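PDB 3WND: protein translation elongation factor 1A from Methanosarcina mazei, which binds cysteinyl-tRNA(Cys) in its GTP-bound form and resembles SelB, EF-Tu and aIF2 gamma, probably acting as a translation elongation factor. Local coordinates for residues Y283-K295 and D358-K370. Sequence-based numbering, arbitrary orientation.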
# COMPACT_ATOMS: atom_id res chain seq x y z
N TYR A 283 21.57 1.65 -5.29
CA TYR A 283 20.66 0.69 -5.95
C TYR A 283 21.02 0.56 -7.38
O TYR A 283 21.33 1.55 -8.00
CB TYR A 283 19.17 1.13 -5.86
CG TYR A 283 18.86 1.61 -4.46
CD1 TYR A 283 18.54 0.70 -3.45
CD2 TYR A 283 19.06 2.96 -4.12
CE1 TYR A 283 18.32 1.17 -2.16
CE2 TYR A 283 18.80 3.46 -2.87
CZ TYR A 283 18.48 2.54 -1.87
OH TYR A 283 18.26 2.99 -0.58
N THR A 284 20.95 -0.64 -7.90
CA THR A 284 21.00 -0.81 -9.35
C THR A 284 19.68 -1.45 -9.78
O THR A 284 19.42 -2.61 -9.45
CB THR A 284 22.15 -1.79 -9.73
OG1 THR A 284 23.38 -1.33 -9.15
CG2 THR A 284 22.28 -1.95 -11.24
N LEU A 285 18.82 -0.68 -10.44
CA LEU A 285 17.44 -1.16 -10.81
C LEU A 285 17.21 -1.36 -12.30
O LEU A 285 17.54 -0.46 -13.13
CB LEU A 285 16.39 -0.14 -10.33
CG LEU A 285 16.47 0.20 -8.82
CD1 LEU A 285 15.38 1.21 -8.43
CD2 LEU A 285 16.30 -1.05 -7.93
N GLU A 286 16.52 -2.47 -12.66
CA GLU A 286 16.02 -2.71 -14.01
C GLU A 286 14.62 -2.04 -13.96
O GLU A 286 13.75 -2.46 -13.20
CB GLU A 286 15.85 -4.20 -14.30
CG GLU A 286 17.16 -5.02 -14.31
CD GLU A 286 17.50 -5.54 -15.70
OE1 GLU A 286 16.87 -5.08 -16.68
OE2 GLU A 286 18.39 -6.43 -15.80
N CYS A 287 14.44 -1.00 -14.75
CA CYS A 287 13.28 -0.09 -14.63
C CYS A 287 12.51 -0.07 -15.92
O CYS A 287 13.07 -0.23 -17.05
CB CYS A 287 13.77 1.34 -14.37
SG CYS A 287 14.58 1.55 -12.77
N THR A 288 11.22 0.21 -15.75
CA THR A 288 10.32 0.40 -16.84
C THR A 288 9.77 1.79 -16.55
O THR A 288 9.14 2.01 -15.48
CB THR A 288 9.19 -0.64 -16.81
OG1 THR A 288 9.70 -1.92 -17.12
CG2 THR A 288 8.25 -0.31 -17.89
N VAL A 289 10.03 2.72 -17.47
CA VAL A 289 9.61 4.13 -17.33
C VAL A 289 8.23 4.41 -17.90
O VAL A 289 7.86 3.96 -18.97
CB VAL A 289 10.66 5.02 -18.08
CG1 VAL A 289 10.35 6.53 -17.92
CG2 VAL A 289 12.13 4.69 -17.64
N SER A 290 7.42 5.08 -17.07
CA SER A 290 6.06 5.48 -17.46
C SER A 290 6.10 6.23 -18.81
O SER A 290 7.01 7.06 -19.07
CB SER A 290 5.59 6.48 -16.48
OG SER A 290 4.25 6.92 -16.75
N LYS A 291 5.03 6.05 -19.59
CA LYS A 291 4.90 6.89 -20.78
C LYS A 291 4.56 8.34 -20.37
O LYS A 291 4.66 9.27 -21.18
CB LYS A 291 3.73 6.39 -21.62
CG LYS A 291 4.10 5.11 -22.32
CD LYS A 291 2.91 4.57 -23.06
CE LYS A 291 3.26 3.14 -23.39
NZ LYS A 291 2.13 2.60 -24.17
N PHE A 292 4.09 8.55 -19.12
CA PHE A 292 3.58 9.84 -18.72
C PHE A 292 4.51 10.59 -17.76
O PHE A 292 4.08 11.14 -16.76
CB PHE A 292 2.16 9.66 -18.17
CG PHE A 292 1.18 9.24 -19.27
CD1 PHE A 292 0.68 10.24 -20.11
CD2 PHE A 292 0.94 7.92 -19.53
CE1 PHE A 292 -0.10 9.86 -21.21
CE2 PHE A 292 0.17 7.56 -20.60
CZ PHE A 292 -0.36 8.49 -21.43
N THR A 293 5.78 10.58 -18.09
CA THR A 293 6.76 11.30 -17.32
C THR A 293 7.79 11.97 -18.28
O THR A 293 7.65 11.89 -19.49
CB THR A 293 7.46 10.38 -16.27
OG1 THR A 293 8.18 11.20 -15.32
CG2 THR A 293 8.43 9.39 -16.92
N LYS A 294 8.79 12.61 -17.69
CA LYS A 294 9.90 13.34 -18.43
C LYS A 294 11.02 12.37 -18.63
O LYS A 294 11.23 11.49 -17.76
CB LYS A 294 10.44 14.52 -17.51
CG LYS A 294 9.83 15.91 -17.61
CD LYS A 294 9.97 16.62 -18.95
CE LYS A 294 10.45 18.08 -18.90
NZ LYS A 294 9.76 19.06 -19.88
N LYS A 295 11.77 12.51 -19.71
CA LYS A 295 12.95 11.69 -19.87
C LYS A 295 13.86 11.83 -18.64
O LYS A 295 14.01 12.93 -18.06
CB LYS A 295 13.73 12.06 -21.16
CG LYS A 295 14.43 13.40 -21.13
CD LYS A 295 14.90 13.84 -22.58
CE LYS A 295 16.26 14.47 -22.50
NZ LYS A 295 16.59 15.35 -23.65
N ASP A 358 8.47 17.04 -8.40
CA ASP A 358 8.20 18.38 -8.95
C ASP A 358 7.32 18.36 -10.16
O ASP A 358 6.91 19.45 -10.65
CB ASP A 358 9.57 19.04 -9.31
CG ASP A 358 10.38 19.32 -8.10
OD1 ASP A 358 9.89 19.58 -6.96
OD2 ASP A 358 11.54 19.28 -8.34
N LEU A 359 6.93 17.17 -10.59
CA LEU A 359 6.03 17.12 -11.76
C LEU A 359 4.57 17.19 -11.36
O LEU A 359 4.21 17.14 -10.18
CB LEU A 359 6.32 15.85 -12.59
CG LEU A 359 7.74 15.80 -13.15
CD1 LEU A 359 8.05 14.49 -13.89
CD2 LEU A 359 7.97 17.02 -14.07
N THR A 360 3.69 17.28 -12.36
CA THR A 360 2.25 17.18 -12.05
C THR A 360 1.81 15.75 -11.78
O THR A 360 1.14 15.47 -10.77
CB THR A 360 1.40 17.72 -13.25
OG1 THR A 360 1.86 19.03 -13.56
CG2 THR A 360 -0.09 17.78 -12.92
N GLN A 361 2.13 14.89 -12.71
CA GLN A 361 1.93 13.43 -12.55
C GLN A 361 3.39 13.04 -12.09
O GLN A 361 4.31 13.09 -12.85
CB GLN A 361 1.54 12.82 -13.90
CG GLN A 361 1.05 11.36 -13.83
CD GLN A 361 2.11 10.40 -13.34
OE1 GLN A 361 2.11 10.02 -12.12
NE2 GLN A 361 3.05 10.03 -14.24
N ARG A 362 3.49 12.59 -10.84
CA ARG A 362 4.81 12.48 -10.22
C ARG A 362 5.46 11.11 -10.36
O ARG A 362 6.60 10.95 -9.99
CB ARG A 362 4.71 12.87 -8.74
CG ARG A 362 4.32 14.32 -8.60
CD ARG A 362 3.87 14.73 -7.20
NE ARG A 362 2.49 14.30 -6.98
CZ ARG A 362 1.80 14.55 -5.88
NH1 ARG A 362 2.34 15.24 -4.82
NH2 ARG A 362 0.56 14.09 -5.81
N PHE A 363 4.71 10.10 -10.76
CA PHE A 363 5.29 8.74 -10.85
C PHE A 363 6.00 8.55 -12.16
O PHE A 363 5.45 8.80 -13.23
CB PHE A 363 4.23 7.66 -10.64
CG PHE A 363 3.75 7.61 -9.22
CD1 PHE A 363 4.57 7.05 -8.20
CD2 PHE A 363 2.56 8.25 -8.85
CE1 PHE A 363 4.09 7.11 -6.83
CE2 PHE A 363 2.12 8.31 -7.52
CZ PHE A 363 2.87 7.70 -6.51
N ALA A 364 7.25 8.12 -12.04
CA ALA A 364 8.13 8.03 -13.18
C ALA A 364 8.39 6.63 -13.69
O ALA A 364 8.61 6.45 -14.88
CB ALA A 364 9.47 8.74 -12.84
N ALA A 365 8.46 5.67 -12.79
CA ALA A 365 8.99 4.36 -13.18
C ALA A 365 8.77 3.39 -12.06
O ALA A 365 8.63 3.81 -10.90
CB ALA A 365 10.51 4.41 -13.48
N TYR A 366 8.72 2.09 -12.45
CA TYR A 366 8.97 1.05 -11.40
C TYR A 366 10.24 0.32 -11.77
O TYR A 366 10.71 0.37 -12.93
CB TYR A 366 7.80 0.05 -11.29
CG TYR A 366 7.60 -0.92 -12.44
CD1 TYR A 366 8.37 -2.12 -12.53
CD2 TYR A 366 6.71 -0.66 -13.44
CE1 TYR A 366 8.17 -3.03 -13.59
CE2 TYR A 366 6.50 -1.57 -14.49
CZ TYR A 366 7.29 -2.72 -14.56
OH TYR A 366 7.06 -3.61 -15.56
N GLY A 367 10.81 -0.36 -10.78
CA GLY A 367 12.01 -1.21 -11.09
C GLY A 367 12.22 -2.24 -10.02
O GLY A 367 11.57 -2.22 -8.97
N PHE A 368 13.09 -3.17 -10.34
CA PHE A 368 13.52 -4.21 -9.39
C PHE A 368 15.03 -4.21 -9.30
O PHE A 368 15.71 -3.97 -10.30
CB PHE A 368 13.02 -5.49 -9.85
CG PHE A 368 11.61 -5.58 -9.62
CD1 PHE A 368 11.13 -6.05 -8.37
CD2 PHE A 368 10.69 -5.13 -10.62
CE1 PHE A 368 9.77 -6.14 -8.15
CE2 PHE A 368 9.32 -5.21 -10.37
CZ PHE A 368 8.86 -5.77 -9.19
N SER A 369 15.52 -4.58 -8.12
CA SER A 369 16.94 -4.67 -7.82
C SER A 369 17.52 -5.75 -8.66
O SER A 369 17.03 -6.88 -8.65
CB SER A 369 17.17 -4.95 -6.37
OG SER A 369 18.57 -5.00 -6.15
N LYS A 370 18.55 -5.33 -9.42
CA LYS A 370 19.23 -6.12 -10.45
C LYS A 370 19.92 -7.32 -9.84
O LYS A 370 20.56 -7.23 -8.75
CB LYS A 370 20.26 -5.25 -11.23
CG LYS A 370 20.33 -5.51 -12.74
CD LYS A 370 21.24 -6.69 -13.09
CE LYS A 370 21.90 -6.55 -14.46
NZ LYS A 370 20.96 -6.31 -15.60
OXT LYS A 370 19.85 -8.38 -10.47
O HOH W 1 19.70 -2.51 -5.56
O HOH W 2 4.59 13.69 -15.58
O HOH W 3 6.38 11.48 -13.35
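Thr288 lays its CB over one face of the Tyr366 ring, a CH-pi contact 3.9 Å from the centroid and offset toward the rim. The ring gets there because CG of Tyr366 sits between the backbone N and the carbonyl carbon (chi1 70°). Arg351 adds a cation-pi contact to this ring. Strands 283-289 and 363-369 run antiparallel in the C-terminal beta domain, consistent with the third domain of SelB-like factors. Strand 283-289 lies between strands 333-340 and 363-369. Thr288 with Tyr366 and Glu286 with Phe368 are hydrogen-bonded pairs. Between them Gly367 lies against Cys287, with the CA atoms of the two residues 3.9 Å apart. At the chain terminus, Lys370 NZ reaches Glu286 OE2 at 2.6 Å, a salt bridge made from above the carboxylate plane.

Just past the end of strand 283-289, Ser290 N bonds to Ala364 O. On the other edge of strand 363-369, Ala364 and Ala365 form a classic beta bulge against strand 352-355. The bent side chain of Gln361 sends NE2 to Phe292 O at 2.9 Å and, in the carbonyl plane, to Phe363 O. Its OE1 accepts from Phe363 N, which fixes the amide's rotation. An alanine at Gln361 would remove the amide and is likely to leave Phe292 O without this direct tie to the 358-370 segment. Two waters also bridge the loops through Gln361 O. Phe292 O is thus gripped by an amide and a water, so polar bonds tie the loops where strand pairing ends.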